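Side-chain contacts in coiled-coil quantitatively-enriched protein 1 (Schizosaccharomyces pombe, PDB 7CUJ), which links telomeres to the meiotic centrosome as a molecular adaptor and is required for telomere length regulation, this chain being one folded domain of the longer protein: residues A60-I63 with L69-T72; A64-L69 with S102-L107; E109-L114 with K120-F125; I217-K222 with M308-L313; A290-N295 with S300-P305. All blocks are in the same frame, centred on the assembly; numbering follows the deposited sequence.

Contact 1 (A60-I63 with L69-T72); sequences AHNI and LYDT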
# COMPACT_ATOMS: atom_id res chain seq x y z
N ALA A 60 -3.61 -2.44 -16.39
CA ALA A 60 -4.64 -1.56 -16.89
C ALA A 60 -4.86 -1.82 -18.39
O ALA A 60 -6.00 -1.88 -18.86
CB ALA A 60 -4.28 -0.13 -16.60
N HIS A 61 -3.74 -1.99 -19.12
CA HIS A 61 -3.78 -2.41 -20.51
C HIS A 61 -4.55 -3.71 -20.66
O HIS A 61 -5.38 -3.83 -21.55
CB HIS A 61 -2.36 -2.56 -21.08
CG HIS A 61 -1.77 -1.27 -21.56
ND1 HIS A 61 -2.43 -0.45 -22.45
CD2 HIS A 61 -0.59 -0.68 -21.30
CE1 HIS A 61 -1.68 0.60 -22.71
NE2 HIS A 61 -0.54 0.48 -22.01
N ASN A 62 -4.27 -4.68 -19.77
CA ASN A 62 -4.84 -6.01 -19.86
C ASN A 62 -6.36 -5.96 -19.69
O ASN A 62 -7.09 -6.57 -20.46
CB ASN A 62 -4.20 -7.00 -18.89
CG ASN A 62 -2.74 -7.28 -19.19
OD1 ASN A 62 -2.26 -6.99 -20.28
ND2 ASN A 62 -2.03 -7.84 -18.22
N ILE A 63 -6.81 -5.21 -18.66
CA ILE A 63 -8.22 -5.04 -18.37
C ILE A 63 -8.92 -4.43 -19.59
O ILE A 63 -10.04 -4.80 -19.91
CB ILE A 63 -8.42 -4.21 -17.08
CG1 ILE A 63 -7.95 -4.98 -15.85
CG2 ILE A 63 -9.87 -3.75 -16.94
CD1 ILE A 63 -7.58 -4.10 -14.66
N LEU A 69 -8.59 -12.07 -19.28
CA LEU A 69 -7.17 -12.32 -19.08
C LEU A 69 -6.89 -12.66 -17.61
O LEU A 69 -5.79 -13.10 -17.28
CB LEU A 69 -6.34 -11.11 -19.53
CG LEU A 69 -6.26 -10.83 -21.03
CD1 LEU A 69 -5.33 -9.66 -21.32
CD2 LEU A 69 -5.80 -12.05 -21.81
N TYR A 70 -7.89 -12.45 -16.73
CA TYR A 70 -7.76 -12.76 -15.31
C TYR A 70 -8.73 -13.88 -14.92
O TYR A 70 -9.03 -14.07 -13.74
CB TYR A 70 -7.88 -11.51 -14.44
CG TYR A 70 -6.76 -10.53 -14.69
CD1 TYR A 70 -5.50 -10.74 -14.15
CD2 TYR A 70 -6.94 -9.43 -15.50
CE1 TYR A 70 -4.45 -9.87 -14.40
CE2 TYR A 70 -5.91 -8.55 -15.76
CZ TYR A 70 -4.66 -8.77 -15.21
OH TYR A 70 -3.63 -7.91 -15.47
N ASP A 71 -9.19 -14.64 -15.92
CA ASP A 71 -9.90 -15.89 -15.71
C ASP A 71 -8.85 -17.00 -15.60
O ASP A 71 -7.95 -17.07 -16.43
CB ASP A 71 -10.88 -16.16 -16.85
CG ASP A 71 -11.87 -17.29 -16.58
OD1 ASP A 71 -11.80 -17.89 -15.49
OD2 ASP A 71 -12.71 -17.55 -17.47
N THR A 72 -8.99 -17.85 -14.58
CA THR A 72 -8.04 -18.93 -14.35
C THR A 72 -8.38 -20.12 -15.24
O THR A 72 -7.50 -20.90 -15.60
CB THR A 72 -8.03 -19.39 -12.89
OG1 THR A 72 -9.39 -19.54 -12.46
CG2 THR A 72 -7.29 -18.45 -11.97
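Asn62, in the last turns of helix 47-65, and Leu69, just after the chain has doubled back from it, bring their CA atoms to 6.8 Å, the nearest pair of CA atoms between the two segments. The amide of Asn62 bridges the loop and its own helix. Its ND2 donates to Tyr70 OH over 3.2 Å, a fairly straight bond (163°) with the oxygen almost in the amide plane, while OD1 accepts from Gln58 one turn earlier; holding both ends of the amide should fix its rotation, a task suited to an asparagine with one donor and one acceptor. CG of Asn62 stands beside the backbone N (chi1 -66°), which swings ND2 to the phenol oxygen; Asn62 CB is itself 3.6 Å from Tyr70 OH. Leu69 crosses this side chain at about a right angle and rests its CD1 3.8 Å from Asn62 CB and 3.7 Å from the carbonyl Asn62 O. Ile63 CG1 meets Tyr70 CE2 at 4.1 Å, and Met25 of helix 20-32 touches Ile63 and Tyr70. Tyrosine suits this place, its ring joining the apolar packing as its hydroxyl takes the amide. In this alpha/beta domain the loop after helix 47-65 thus folds back on that helix's final turns.

Contact 2 (A64-L69 with S102-L107); sequences AKHPSL and SKFLFL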
# COMPACT_ATOMS: atom_id res chain seq x y z
N ALA A 64 -8.22 -3.51 -20.26
CA ALA A 64 -8.75 -2.79 -21.41
C ALA A 64 -8.78 -3.68 -22.64
O ALA A 64 -9.59 -3.46 -23.54
CB ALA A 64 -7.94 -1.54 -21.65
N LYS A 65 -7.90 -4.69 -22.69
CA LYS A 65 -7.92 -5.66 -23.77
C LYS A 65 -9.11 -6.60 -23.57
O LYS A 65 -10.03 -6.61 -24.39
CB LYS A 65 -6.60 -6.43 -23.85
CG LYS A 65 -5.43 -5.64 -24.42
CD LYS A 65 -4.12 -6.40 -24.35
CE LYS A 65 -2.96 -5.50 -23.95
NZ LYS A 65 -1.70 -6.26 -23.82
N HIS A 66 -9.08 -7.37 -22.48
CA HIS A 66 -10.20 -8.20 -22.09
C HIS A 66 -10.08 -8.60 -20.63
O HIS A 66 -9.02 -9.04 -20.20
CB HIS A 66 -10.28 -9.45 -22.98
CG HIS A 66 -11.66 -10.00 -23.10
ND1 HIS A 66 -12.42 -9.84 -24.24
CD2 HIS A 66 -12.43 -10.68 -22.23
CE1 HIS A 66 -13.59 -10.41 -24.08
NE2 HIS A 66 -13.63 -10.94 -22.85
N PRO A 67 -11.16 -8.46 -19.82
CA PRO A 67 -11.11 -8.85 -18.41
C PRO A 67 -10.82 -10.33 -18.17
O PRO A 67 -10.30 -10.70 -17.12
CB PRO A 67 -12.50 -8.46 -17.87
CG PRO A 67 -13.38 -8.37 -19.10
CD PRO A 67 -12.46 -7.90 -20.21
N SER A 68 -11.11 -11.17 -19.18
CA SER A 68 -10.96 -12.61 -19.04
C SER A 68 -9.50 -13.04 -19.11
O SER A 68 -9.20 -14.22 -18.98
CB SER A 68 -11.82 -13.35 -20.04
OG SER A 68 -11.31 -13.20 -21.35
N LEU A 69 -8.59 -12.07 -19.28
CA LEU A 69 -7.17 -12.32 -19.08
C LEU A 69 -6.89 -12.66 -17.61
O LEU A 69 -5.79 -13.10 -17.28
CB LEU A 69 -6.34 -11.11 -19.53
CG LEU A 69 -6.26 -10.83 -21.03
CD1 LEU A 69 -5.33 -9.66 -21.32
CD2 LEU A 69 -5.80 -12.05 -21.81
N SER A 102 -16.82 -4.56 -25.29
CA SER A 102 -17.40 -3.70 -26.31
C SER A 102 -16.60 -3.82 -27.61
O SER A 102 -17.11 -3.48 -28.67
CB SER A 102 -17.42 -2.27 -25.86
OG SER A 102 -18.59 -1.99 -25.11
N LYS A 103 -15.35 -4.26 -27.50
CA LYS A 103 -14.46 -4.34 -28.64
C LYS A 103 -14.83 -5.54 -29.52
O LYS A 103 -14.94 -5.41 -30.73
CB LYS A 103 -13.00 -4.39 -28.18
CG LYS A 103 -12.46 -3.07 -27.66
CD LYS A 103 -11.00 -3.12 -27.28
CE LYS A 103 -10.48 -1.76 -26.87
NZ LYS A 103 -9.07 -1.83 -26.43
N PHE A 104 -15.03 -6.70 -28.88
CA PHE A 104 -15.47 -7.91 -29.55
C PHE A 104 -16.82 -7.65 -30.23
O PHE A 104 -17.00 -7.99 -31.40
CB PHE A 104 -15.54 -9.08 -28.58
CG PHE A 104 -14.27 -9.88 -28.45
CD1 PHE A 104 -13.08 -9.28 -28.06
CD2 PHE A 104 -14.26 -11.25 -28.70
CE1 PHE A 104 -11.91 -10.02 -27.94
CE2 PHE A 104 -13.10 -11.99 -28.57
CZ PHE A 104 -11.92 -11.38 -28.20
N LEU A 105 -17.76 -7.05 -29.48
CA LEU A 105 -19.10 -6.78 -29.97
C LEU A 105 -19.03 -5.81 -31.15
O LEU A 105 -19.75 -5.99 -32.13
CB LEU A 105 -19.96 -6.21 -28.83
CG LEU A 105 -21.40 -5.83 -29.22
CD1 LEU A 105 -22.17 -7.02 -29.76
CD2 LEU A 105 -22.13 -5.22 -28.03
N PHE A 106 -18.17 -4.79 -31.04
CA PHE A 106 -17.98 -3.83 -32.11
C PHE A 106 -17.58 -4.56 -33.40
O PHE A 106 -18.18 -4.32 -34.45
CB PHE A 106 -16.95 -2.76 -31.74
CG PHE A 106 -16.55 -1.88 -32.89
CD1 PHE A 106 -17.33 -0.78 -33.26
CD2 PHE A 106 -15.41 -2.15 -33.64
CE1 PHE A 106 -16.96 0.02 -34.33
CE2 PHE A 106 -15.05 -1.35 -34.71
CZ PHE A 106 -15.83 -0.26 -35.05
N LEU A 107 -16.58 -5.43 -33.30
CA LEU A 107 -16.02 -6.12 -34.46
C LEU A 107 -17.07 -7.03 -35.09
O LEU A 107 -17.13 -7.15 -36.31
CB LEU A 107 -14.77 -6.90 -34.03
CG LEU A 107 -13.53 -6.05 -33.77
CD1 LEU A 107 -12.44 -6.88 -33.12
CD2 LEU A 107 -13.02 -5.39 -35.04
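His66 presents the edge of its imidazole to a face of the Phe104 ring, a T-shaped pair with centroids 5.0 Å apart and planes at 74°. His66 CE1 stands 4.1 Å above the phenyl plane, displaced toward the rim, and ND1 comes to 3.7 Å from Phe104 CE1. Phe104 CD1 lies in the imidazole plane at that edge, and Ser68 N lies at an edge too. The phenyl ring also meets Trp138, the planes there about 30° apart. His66, the first residue to leave helical geometry after helix 47-65, has CG trans to its own nitrogen (chi1 -153°), and this carries the ring across to helix 102-112. Its ND1 is buried against the phenyl ring and has no polar partner in the model. The contact thus joins the end of one helix to the first turn of the next in the parallel alpha/beta domain. Beside the rings, Lys103 extends fully beyond CG, its long apolar stem carrying the charge to a group of oxygens. NZ makes a weak hydrogen bond of 3.4 Å to Ala64 O. Its stronger partners are Tyr189 O and the carboxylate of Glu218, while Tyr189 also offers its ring in a cation-pi contact.

Contact 3 (E109-L114 with K120-F125); sequences ELFKNL and KTFFLF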
# COMPACT_ATOMS: atom_id res chain seq x y z
N GLU A 109 -20.45 -6.61 -34.94
CA GLU A 109 -21.54 -5.81 -35.50
C GLU A 109 -21.06 -5.04 -36.72
O GLU A 109 -21.87 -4.66 -37.56
CB GLU A 109 -22.13 -4.87 -34.45
CG GLU A 109 -22.83 -5.58 -33.30
CD GLU A 109 -24.12 -6.31 -33.63
OE1 GLU A 109 -24.75 -5.99 -34.67
OE2 GLU A 109 -24.50 -7.21 -32.85
N LEU A 110 -19.74 -4.81 -36.81
CA LEU A 110 -19.17 -4.11 -37.96
C LEU A 110 -19.36 -4.95 -39.22
O LEU A 110 -19.89 -4.46 -40.21
CB LEU A 110 -17.69 -3.80 -37.70
CG LEU A 110 -16.98 -3.01 -38.80
CD1 LEU A 110 -17.50 -1.58 -38.89
CD2 LEU A 110 -15.48 -3.02 -38.60
N PHE A 111 -18.92 -6.21 -39.16
CA PHE A 111 -18.96 -7.11 -40.30
C PHE A 111 -20.40 -7.55 -40.59
O PHE A 111 -20.73 -7.84 -41.74
CB PHE A 111 -18.01 -8.29 -40.10
CG PHE A 111 -16.55 -7.93 -40.18
CD1 PHE A 111 -15.96 -7.64 -41.40
CD2 PHE A 111 -15.77 -7.86 -39.04
CE1 PHE A 111 -14.61 -7.30 -41.48
CE2 PHE A 111 -14.43 -7.52 -39.12
CZ PHE A 111 -13.85 -7.24 -40.33
N LYS A 112 -21.23 -7.58 -39.55
CA LYS A 112 -22.64 -7.91 -39.64
C LYS A 112 -23.35 -6.91 -40.56
O LYS A 112 -24.24 -7.28 -41.31
CB LYS A 112 -23.27 -7.88 -38.25
CG LYS A 112 -24.47 -8.79 -38.03
CD LYS A 112 -24.91 -8.84 -36.58
CE LYS A 112 -25.62 -10.12 -36.20
NZ LYS A 112 -25.67 -10.29 -34.73
N ASN A 113 -22.93 -5.64 -40.48
CA ASN A 113 -23.55 -4.54 -41.21
C ASN A 113 -22.70 -4.14 -42.41
O ASN A 113 -23.05 -3.22 -43.13
CB ASN A 113 -23.82 -3.34 -40.30
CG ASN A 113 -24.99 -3.54 -39.36
OD1 ASN A 113 -26.13 -3.71 -39.80
ND2 ASN A 113 -24.72 -3.53 -38.07
N LEU A 114 -21.57 -4.84 -42.61
CA LEU A 114 -20.71 -4.56 -43.75
C LEU A 114 -21.06 -5.49 -44.91
O LEU A 114 -20.96 -5.09 -46.07
CB LEU A 114 -19.24 -4.70 -43.33
CG LEU A 114 -18.24 -3.82 -44.08
CD1 LEU A 114 -18.68 -2.36 -44.11
CD2 LEU A 114 -16.86 -3.93 -43.46
N LYS A 120 -12.57 -4.80 -49.02
CA LYS A 120 -11.23 -4.35 -48.67
C LYS A 120 -10.71 -5.26 -47.56
O LYS A 120 -11.49 -5.76 -46.75
CB LYS A 120 -11.27 -2.88 -48.22
CG LYS A 120 -9.93 -2.22 -47.97
CD LYS A 120 -10.06 -0.89 -47.24
CE LYS A 120 -8.90 0.05 -47.50
NZ LYS A 120 -9.09 1.35 -46.81
N THR A 121 -9.39 -5.46 -47.53
CA THR A 121 -8.77 -6.38 -46.59
C THR A 121 -8.38 -5.62 -45.32
O THR A 121 -7.61 -4.66 -45.38
CB THR A 121 -7.56 -7.09 -47.23
OG1 THR A 121 -6.59 -6.10 -47.57
CG2 THR A 121 -7.93 -7.89 -48.46
N PHE A 122 -8.92 -6.05 -44.17
CA PHE A 122 -8.61 -5.44 -42.89
C PHE A 122 -7.36 -6.08 -42.29
O PHE A 122 -7.13 -7.28 -42.42
CB PHE A 122 -9.76 -5.59 -41.90
CG PHE A 122 -10.89 -4.61 -42.08
CD1 PHE A 122 -10.70 -3.25 -41.87
CD2 PHE A 122 -12.15 -5.04 -42.46
CE1 PHE A 122 -11.74 -2.35 -42.04
CE2 PHE A 122 -13.19 -4.15 -42.63
CZ PHE A 122 -12.99 -2.80 -42.42
N PHE A 123 -6.56 -5.23 -41.62
CA PHE A 123 -5.50 -5.65 -40.72
C PHE A 123 -5.85 -5.21 -39.31
O PHE A 123 -6.05 -4.02 -39.07
CB PHE A 123 -4.17 -5.01 -41.12
CG PHE A 123 -3.28 -5.85 -42.00
CD1 PHE A 123 -2.40 -6.77 -41.45
CD2 PHE A 123 -3.32 -5.72 -43.38
CE1 PHE A 123 -1.58 -7.54 -42.26
CE2 PHE A 123 -2.50 -6.49 -44.19
CZ PHE A 123 -1.63 -7.40 -43.63
N LEU A 124 -5.95 -6.17 -38.39
CA LEU A 124 -6.18 -5.87 -36.98
C LEU A 124 -4.95 -6.25 -36.16
O LEU A 124 -4.48 -7.38 -36.24
CB LEU A 124 -7.44 -6.58 -36.50
CG LEU A 124 -7.85 -6.30 -35.05
CD1 LEU A 124 -9.35 -6.10 -34.92
CD2 LEU A 124 -7.37 -7.40 -34.11
N PHE A 125 -4.45 -5.29 -35.38
CA PHE A 125 -3.34 -5.53 -34.48
C PHE A 125 -3.85 -5.67 -33.05
O PHE A 125 -4.71 -4.91 -32.61
CB PHE A 125 -2.30 -4.41 -34.60
CG PHE A 125 -1.42 -4.51 -35.82
CD1 PHE A 125 -1.84 -3.99 -37.04
CD2 PHE A 125 -0.19 -5.13 -35.75
CE1 PHE A 125 -1.03 -4.10 -38.17
CE2 PHE A 125 0.62 -5.23 -36.88
CZ PHE A 125 0.20 -4.71 -38.08
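Phe122, on strand 121-126, loses the most surface here, and it does so against Phe111 of helix 102-112 and Leu114 just beyond it. The two phenyl groups pass each other in opposite directions with planes 87° apart, an oblique meeting. Phe111 brings CE1 and CZ, both 3.5 Å from Phe122 CD2. Setting CG beside the backbone N (chi1 -71°) lets the Phe111 ring reach the strand although its CB does not head there. Leu114 and Phe122 come from opposite directions, and Leu114 CD2 lies in the ring plane at the edge, 3.8 Å from Phe122 CE2. Large apolar side chains suit the place because the backbones are far apart, 10.8 Å between the CA atoms of Phe111 and Phe122. Phe122 also touches Leu293 of helix 275-294, and Ile162 and Ile187 on the two flanking strands. Between Phe111 and Leu114, Asn113 gives its backbone N and ND2 to Glu109 O, from opposite faces of that carbonyl; the bond from Asn113 ND2 to Glu109 O is 3.1 Å long. The arrangement is that of a parallel alpha/beta fold, in which a helix packs over an interior strand of the sheet and a short loop leads from the one into the other.

Contact 4 (I217-K222 with M308-L313); sequences IEHAIK and MDLASL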
# COMPACT_ATOMS: atom_id res chain seq x y z
N ILE A 217 -6.91 3.41 -19.45
CA ILE A 217 -5.55 3.90 -19.65
C ILE A 217 -5.34 4.26 -21.11
O ILE A 217 -4.49 5.10 -21.42
CB ILE A 217 -4.50 2.89 -19.15
CG1 ILE A 217 -3.10 3.53 -19.14
CG2 ILE A 217 -4.53 1.61 -19.96
CD1 ILE A 217 -2.09 2.81 -18.29
N GLU A 218 -6.10 3.61 -22.00
CA GLU A 218 -6.01 3.85 -23.43
C GLU A 218 -6.43 5.28 -23.73
O GLU A 218 -5.77 5.99 -24.48
CB GLU A 218 -6.91 2.87 -24.20
CG GLU A 218 -6.59 1.40 -23.96
CD GLU A 218 -7.28 0.46 -24.93
OE1 GLU A 218 -8.52 0.52 -25.05
OE2 GLU A 218 -6.57 -0.34 -25.58
N HIS A 219 -7.54 5.70 -23.11
CA HIS A 219 -8.05 7.06 -23.20
C HIS A 219 -7.01 8.05 -22.68
O HIS A 219 -6.79 9.09 -23.31
CB HIS A 219 -9.37 7.17 -22.43
CG HIS A 219 -10.17 8.39 -22.76
ND1 HIS A 219 -11.49 8.53 -22.36
CD2 HIS A 219 -9.86 9.50 -23.45
CE1 HIS A 219 -11.95 9.69 -22.78
NE2 HIS A 219 -10.97 10.30 -23.46
N ALA A 220 -6.37 7.71 -21.55
CA ALA A 220 -5.39 8.58 -20.91
C ALA A 220 -4.14 8.73 -21.78
O ALA A 220 -3.64 9.83 -21.96
CB ALA A 220 -5.06 8.05 -19.53
N ILE A 221 -3.66 7.61 -22.33
CA ILE A 221 -2.51 7.62 -23.22
C ILE A 221 -2.82 8.51 -24.43
O ILE A 221 -1.96 9.27 -24.88
CB ILE A 221 -2.10 6.19 -23.62
CG1 ILE A 221 -1.44 5.46 -22.45
CG2 ILE A 221 -1.21 6.19 -24.85
CD1 ILE A 221 -1.43 3.95 -22.56
N LYS A 222 -4.06 8.42 -24.94
CA LYS A 222 -4.51 9.21 -26.08
C LYS A 222 -4.36 10.71 -25.78
O LYS A 222 -3.84 11.44 -26.62
CB LYS A 222 -5.91 8.78 -26.52
CG LYS A 222 -6.88 9.89 -26.92
CD LYS A 222 -6.59 10.54 -28.26
CE LYS A 222 -7.16 11.94 -28.36
NZ LYS A 222 -6.79 12.59 -29.64
N MET A 308 -13.31 12.55 -25.46
CA MET A 308 -13.31 13.76 -24.65
C MET A 308 -11.94 13.96 -24.01
O MET A 308 -11.27 12.99 -23.66
CB MET A 308 -14.42 13.77 -23.59
CG MET A 308 -14.30 12.68 -22.54
SD MET A 308 -15.59 12.84 -21.28
CE MET A 308 -17.05 12.39 -22.23
N ASP A 309 -11.53 15.22 -23.88
CA ASP A 309 -10.19 15.57 -23.42
C ASP A 309 -10.13 15.47 -21.90
O ASP A 309 -11.01 15.97 -21.21
CB ASP A 309 -9.78 16.96 -23.91
CG ASP A 309 -8.30 17.28 -23.75
OD1 ASP A 309 -7.57 16.43 -23.20
OD2 ASP A 309 -7.89 18.37 -24.18
N LEU A 310 -9.06 14.84 -21.39
CA LEU A 310 -8.92 14.58 -19.97
C LEU A 310 -7.75 15.37 -19.38
O LEU A 310 -7.29 15.07 -18.28
CB LEU A 310 -8.71 13.08 -19.74
CG LEU A 310 -9.82 12.15 -20.23
CD1 LEU A 310 -9.39 10.69 -20.10
CD2 LEU A 310 -11.12 12.40 -19.49
N ALA A 311 -7.28 16.39 -20.12
CA ALA A 311 -6.10 17.15 -19.75
C ALA A 311 -6.31 17.90 -18.43
O ALA A 311 -5.34 18.16 -17.72
CB ALA A 311 -5.71 18.09 -20.87
N SER A 312 -7.57 18.25 -18.13
CA SER A 312 -7.92 18.97 -16.91
C SER A 312 -7.72 18.08 -15.68
O SER A 312 -7.59 18.58 -14.57
CB SER A 312 -9.32 19.52 -16.98
OG SER A 312 -10.28 18.48 -17.05
N LEU A 313 -7.71 16.75 -15.90
CA LEU A 313 -7.52 15.79 -14.83
C LEU A 313 -6.04 15.44 -14.68
O LEU A 313 -5.71 14.47 -14.01
CB LEU A 313 -8.33 14.52 -15.13
CG LEU A 313 -9.85 14.61 -15.01
CD1 LEU A 313 -10.49 13.26 -15.28
CD2 LEU A 313 -10.27 15.12 -13.63
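His219 gives a hydrogen bond through NE2 to Met308 O, 2.7 Å long with an N-H...O angle of 146°; the donor lies in the carbonyl plane, and the oxygen sits 20° out of the ring plane. On the other side ND1 accepts from Gly215 N, so both ring nitrogens are used, consistent with a neutral imidazole protonated at NE2. Apolar contacts come next. Leu310 CD1 rides over the middle of the imidazole, 3.5 Å from the His219 ring centroid, in a CH-pi contact, while Met308 CG touches His219 CE1 at 3.8 Å. Histidine fits, being at once a flat surface and a two-ended polar group. Within the loop, Asp309 OD1 accepts from Ala311 N at 3.1 Å, an Asx turn spanning Asp309 to Ala311. Thus the C-terminal loop lies along one side of helix 217-223, with Leu310 also on Val239 and Leu313 on Leu243 of helix 232-243, while Ile217 and Ile221 of helix 217-223 pack on both helix 47-65 and helix 232-243.

Contact 5 (A290-N295 with S300-P305); sequences ATWLKN and SSWPLP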
# COMPACT_ATOMS: atom_id res chain seq x y z
N ALA A 290 -19.42 1.28 -40.35
CA ALA A 290 -19.60 0.42 -41.51
C ALA A 290 -20.12 1.26 -42.67
O ALA A 290 -19.50 1.29 -43.73
CB ALA A 290 -20.54 -0.72 -41.17
N THR A 291 -21.24 1.95 -42.44
CA THR A 291 -21.84 2.87 -43.39
C THR A 291 -20.77 3.80 -43.94
O THR A 291 -20.71 4.05 -45.14
CB THR A 291 -22.99 3.65 -42.74
OG1 THR A 291 -23.91 2.71 -42.20
CG2 THR A 291 -23.71 4.58 -43.70
N TRP A 292 -19.91 4.30 -43.04
CA TRP A 292 -18.86 5.24 -43.39
C TRP A 292 -17.84 4.61 -44.34
O TRP A 292 -17.41 5.26 -45.29
CB TRP A 292 -18.19 5.80 -42.13
CG TRP A 292 -17.10 6.77 -42.43
CD1 TRP A 292 -17.24 8.06 -42.84
CD2 TRP A 292 -15.68 6.51 -42.38
NE1 TRP A 292 -16.01 8.63 -43.03
CE2 TRP A 292 -15.04 7.71 -42.76
CE3 TRP A 292 -14.90 5.40 -42.05
CZ2 TRP A 292 -13.65 7.82 -42.81
CZ3 TRP A 292 -13.53 5.51 -42.11
CH2 TRP A 292 -12.91 6.70 -42.49
N LEU A 293 -17.47 3.35 -44.07
CA LEU A 293 -16.47 2.65 -44.86
C LEU A 293 -17.01 2.33 -46.26
O LEU A 293 -16.26 2.32 -47.23
CB LEU A 293 -16.07 1.36 -44.13
CG LEU A 293 -15.10 1.53 -42.96
CD1 LEU A 293 -15.09 0.27 -42.10
CD2 LEU A 293 -13.70 1.85 -43.44
N LYS A 294 -18.32 2.07 -46.34
CA LYS A 294 -19.00 1.75 -47.58
C LYS A 294 -18.95 2.94 -48.53
O LYS A 294 -18.92 2.76 -49.75
CB LYS A 294 -20.47 1.38 -47.32
CG LYS A 294 -20.71 0.04 -46.65
CD LYS A 294 -22.16 -0.14 -46.28
CE LYS A 294 -22.43 -1.42 -45.52
NZ LYS A 294 -23.83 -1.48 -45.03
N ASN A 295 -18.93 4.16 -47.96
CA ASN A 295 -19.04 5.39 -48.71
C ASN A 295 -17.66 6.05 -48.86
O ASN A 295 -17.53 7.26 -48.73
CB ASN A 295 -20.06 6.35 -48.09
CG ASN A 295 -21.42 5.73 -47.81
OD1 ASN A 295 -21.68 4.59 -48.19
ND2 ASN A 295 -22.28 6.47 -47.15
N SER A 300 -14.14 13.88 -44.11
CA SER A 300 -15.01 15.01 -43.82
C SER A 300 -16.37 14.56 -43.27
O SER A 300 -17.10 15.37 -42.71
CB SER A 300 -15.20 15.86 -45.05
OG SER A 300 -15.85 15.12 -46.07
N SER A 301 -16.72 13.28 -43.45
CA SER A 301 -18.03 12.83 -43.01
C SER A 301 -17.91 11.73 -41.96
O SER A 301 -18.85 10.96 -41.74
CB SER A 301 -18.92 12.44 -44.17
OG SER A 301 -18.48 11.23 -44.75
N TRP A 302 -16.74 11.68 -41.30
CA TRP A 302 -16.50 10.83 -40.14
C TRP A 302 -17.58 11.08 -39.09
O TRP A 302 -17.73 12.21 -38.63
CB TRP A 302 -15.09 11.11 -39.60
CG TRP A 302 -14.76 10.42 -38.31
CD1 TRP A 302 -14.56 11.00 -37.10
CD2 TRP A 302 -14.57 9.00 -38.12
NE1 TRP A 302 -14.26 10.04 -36.16
CE2 TRP A 302 -14.26 8.81 -36.76
CE3 TRP A 302 -14.63 7.88 -38.96
CZ2 TRP A 302 -14.01 7.55 -36.22
CZ3 TRP A 302 -14.39 6.64 -38.43
CH2 TRP A 302 -14.08 6.47 -37.08
N PRO A 303 -18.37 10.05 -38.70
CA PRO A 303 -19.57 10.27 -37.89
C PRO A 303 -19.42 10.26 -36.36
O PRO A 303 -20.38 10.54 -35.65
CB PRO A 303 -20.44 9.10 -38.34
CG PRO A 303 -19.45 7.97 -38.55
CD PRO A 303 -18.19 8.64 -39.05
N LEU A 304 -18.21 9.94 -35.87
CA LEU A 304 -18.02 9.76 -34.44
C LEU A 304 -17.47 11.04 -33.81
O LEU A 304 -16.60 11.69 -34.39
CB LEU A 304 -17.07 8.58 -34.18
CG LEU A 304 -17.57 7.20 -34.63
CD1 LEU A 304 -16.66 6.11 -34.09
CD2 LEU A 304 -19.00 6.95 -34.19
N PRO A 305 -17.93 11.42 -32.60
CA PRO A 305 -17.29 12.52 -31.86
C PRO A 305 -15.92 12.01 -31.41
O PRO A 305 -15.74 10.81 -31.23
CB PRO A 305 -18.21 12.73 -30.65
CG PRO A 305 -18.88 11.39 -30.46
CD PRO A 305 -19.05 10.82 -31.85
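Trp292 and Trp302 form an edge-to-face aromatic contact that lays the loop after helix 275-294 back over the last turns of that helix, near strand 11-16, outermost in this chain's parallel sheet, in this alpha/beta domain. The six-membered rings have centroids 5.0 Å apart and planes at 81°. Trp302 is the edge: its CE3 stands 3.7 Å above the Trp292 plane, over the centre of the indole, and CZ3 extends beside it toward the benzene end. Trp292 serves as the platform, and a tryptophan suits that role by having the broadest flat surface of any residue. With CG trans to the residue's own backbone N (chi1 179°), its indole swings out beneath the returning loop. Its NE1 is held by Asn298 O, in the few residues between the two segments, which should fix the ring's rotation. Leu12 of strand 11-16 touches both tryptophans, and Ile14 touches Trp302. Pro303 brings CD to the same face of Trp292, off-centre over the pyrrole in a CH-pi contact; proline suits the spot because its rigid ring offers CH groups to the indole. Beside the pyrrole, Ser301 O lies 3.5 Å from Trp292 CD1, while Pro303 CD sits 4.0 Å from that same carbon.

How the contacts relate
Contacts 1 and 2 follow one another along the chain, sharing Leu69 and helix 47-65, with centres about 10 Å apart. Contact 2 joins contact 3 through helix 102-112, where Leu107 CD1 meets Leu124 CD1 at 3.7 Å, and contact 4 through the salt bridge of Lys103 NZ to Glu218 OE1, 2.8 Å. Contact 4 also packs on contact 1, His61 CE1 lying 3.4 Å from Ile221 CD1. Contact 5 closes a loop nested inside that of contact 4 and abuts contact 3, Lys294 NZ reaching Asn113 O at 2.7 Å. Contacts 1 and 5 lie on opposite sides of the chain's centre, about 32 Å apart between centres.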